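Local structure of aspartate aminotransferase (Rhodobacter sphaeroides, 3NRA) at residues E162-L167 with A198-Q203. The protein probably catalyses the pyridoxal 5'-phosphate-dependent transfer of an amino group from L-aspartate to 2-oxoglutarate, giving oxaloacetate and L-glutamate. Sequence-based numbering, arbitrary orientation.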
loop_
_atom_site.group_PDB
_atom_site.type_symbol
_atom_site.label_atom_id
_atom_site.label_comp_id
_atom_site.label_asym_id
_atom_site.label_seq_id
_atom_site.Cartn_x
_atom_site.Cartn_y
_atom_site.Cartn_z
ATOM N N GLU B 162 -13.768 -19.390 29.756
ATOM C CA GLU B 162 -13.934 -18.779 28.450
ATOM C C GLU B 162 -14.864 -17.522 28.462
ATOM O O GLU B 162 -15.396 -17.136 27.436
ATOM C CB GLU B 162 -14.424 -19.855 27.439
ATOM C CG GLU B 162 -13.411 -21.065 27.321
ATOM C CD GLU B 162 -13.478 -21.820 25.966
ATOM O OE1 GLU B 162 -14.602 -22.223 25.550
ATOM O OE2 GLU B 162 -12.391 -22.069 25.374
ATOM N N THR B 163 -15.005 -16.878 29.617
ATOM C CA THR B 163 -15.807 -15.637 29.727
ATOM C C THR B 163 -14.947 -14.377 29.547
ATOM O O THR B 163 -15.452 -13.269 29.579
ATOM C CB THR B 163 -16.538 -15.540 31.080
ATOM O OG1 THR B 163 -15.580 -15.403 32.135
ATOM C CG2 THR B 163 -17.428 -16.767 31.322
ATOM N N ARG B 164 -13.653 -14.548 29.393
ATOM C CA ARG B 164 -12.801 -13.433 29.049
ATOM C C ARG B 164 -11.619 -13.905 28.260
ATOM O O ARG B 164 -11.315 -15.123 28.226
ATOM C CB ARG B 164 -12.368 -12.687 30.309
ATOM C CG ARG B 164 -11.535 -13.490 31.295
ATOM C CD ARG B 164 -11.323 -12.691 32.588
ATOM N NE ARG B 164 -10.664 -13.501 33.626
ATOM C CZ ARG B 164 -10.571 -13.167 34.926
ATOM N NH1 ARG B 164 -11.096 -12.014 35.386
ATOM N NH2 ARG B 164 -9.958 -13.999 35.786
ATOM N N ALA B 165 -10.969 -12.960 27.584
ATOM C CA ALA B 165 -9.799 -13.253 26.776
ATOM C C ALA B 165 -8.610 -13.605 27.660
ATOM O O ALA B 165 -7.846 -14.482 27.328
ATOM C CB ALA B 165 -9.464 -12.092 25.905
ATOM N N GLY B 166 -8.464 -12.893 28.772
ATOM C CA GLY B 166 -7.410 -13.152 29.747
ATOM C C GLY B 166 -6.304 -12.107 29.769
ATOM O O GLY B 166 -5.197 -12.403 30.224
ATOM N N LEU B 167 -6.586 -10.893 29.281
ATOM C CA LEU B 167 -5.580 -9.823 29.273
ATOM C C LEU B 167 -5.166 -9.473 30.699
ATOM O O LEU B 167 -6.015 -9.360 31.591
ATOM C CB LEU B 167 -6.107 -8.555 28.571
ATOM C CG LEU B 167 -5.052 -7.460 28.253
ATOM C CD1 LEU B 167 -4.010 -7.944 27.239
ATOM C CD2 LEU B 167 -5.718 -6.196 27.733
ATOM N N ALA B 198 -16.846 -7.618 27.926
ATOM C CA ALA B 198 -17.352 -6.271 28.252
ATOM C C ALA B 198 -16.514 -5.580 29.335
ATOM O O ALA B 198 -16.176 -4.429 29.206
ATOM C CB ALA B 198 -18.845 -6.354 28.710
ATOM N N GLU B 199 -16.127 -6.335 30.348
ATOM C CA GLU B 199 -15.354 -5.816 31.462
ATOM C C GLU B 199 -13.912 -5.494 31.028
ATOM O O GLU B 199 -13.395 -4.437 31.357
ATOM C CB GLU B 199 -15.368 -6.842 32.635
ATOM C CG GLU B 199 -15.411 -6.239 34.024
ATOM C CD GLU B 199 -14.056 -5.675 34.514
ATOM O OE1 GLU B 199 -12.990 -6.181 34.084
ATOM O OE2 GLU B 199 -14.071 -4.733 35.362
ATOM N N GLU B 200 -13.284 -6.384 30.252
ATOM C CA GLU B 200 -11.940 -6.106 29.710
ATOM C C GLU B 200 -11.907 -4.842 28.866
ATOM O O GLU B 200 -10.999 -4.037 28.994
ATOM C CB GLU B 200 -11.392 -7.290 28.912
ATOM C CG GLU B 200 -10.914 -8.477 29.827
ATOM C CD GLU B 200 -10.606 -9.729 29.063
ATOM O OE1 GLU B 200 -11.388 -10.099 28.134
ATOM O OE2 GLU B 200 -9.604 -10.383 29.416
ATOM N N ILE B 201 -12.910 -4.667 28.020
ATOM C CA ILE B 201 -12.955 -3.519 27.127
ATOM C C ILE B 201 -13.239 -2.239 27.923
ATOM O O ILE B 201 -12.699 -1.174 27.605
ATOM C CB ILE B 201 -14.012 -3.745 26.016
ATOM C CG1 ILE B 201 -13.529 -4.874 25.065
ATOM C CG2 ILE B 201 -14.347 -2.442 25.261
ATOM C CD1 ILE B 201 -12.303 -4.529 24.189
ATOM N N GLY B 202 -14.042 -2.360 28.974
ATOM C CA GLY B 202 -14.330 -1.241 29.865
ATOM C C GLY B 202 -13.090 -0.756 30.595
ATOM O O GLY B 202 -12.836 0.446 30.674
ATOM N N GLN B 203 -12.291 -1.702 31.058
ATOM C CA GLN B 203 -11.066 -1.371 31.773
ATOM C C GLN B 203 -10.000 -0.850 30.829
ATOM O O GLN B 203 -9.255 0.041 31.194
ATOM C CB GLN B 203 -10.541 -2.573 32.593
ATOM C CG GLN B 203 -9.305 -2.244 33.546
ATOM C CD GLN B 203 -9.647 -1.289 34.703
ATOM O OE1 GLN B 203 -10.751 -0.743 34.778
ATOM N NE2 GLN B 203 -8.693 -1.103 35.614
HETATM O O HOH W 1 -8.513 -10.015 31.796
#
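Glu200, in the first turn of helix 198-211, holds its carboxylate against the backbone N-H groups of Ala165, Gly166 and Leu167 in loop 162-167, ahead of helix 169-177. Glu200 OE1 takes the N-H of Ala165 on the oxygen's syn side, Ala165 N lying 2.9 Å away. Glu200 OE2 accepts two: Gly166 N at 2.8 Å through the syn lone pair, and Leu167 N at 3.1 Å from the anti side, 30° out of the carboxylate plane. Glu200 CG stands anti to the carbonyl carbon of that residue (chi1 -75°), and the chain runs extended beyond it, which brings the buried carboxylate to the loop, while OE1 also accepts from Ser197 N just before the helix. A water donates to both Glu200 OE2 and Leu167 O, 2.6 Å from each. Were Glu200 replaced by alanine, the three loop N-H groups would probably lose their shared acceptor and the loop would be less firmly held. The outer side is looser: Arg164 CB lies 3.5 Å from Glu200 OE1, but the extended Arg164 chain leads its exposed guanidinium away, leaving Arg164 NE 5.3 Å from Glu200 OE2. A buried carboxylate gripping successive main-chain amides here joins a connecting loop to a helix of the large, cofactor-binding domain of a fold-type I aminotransferase.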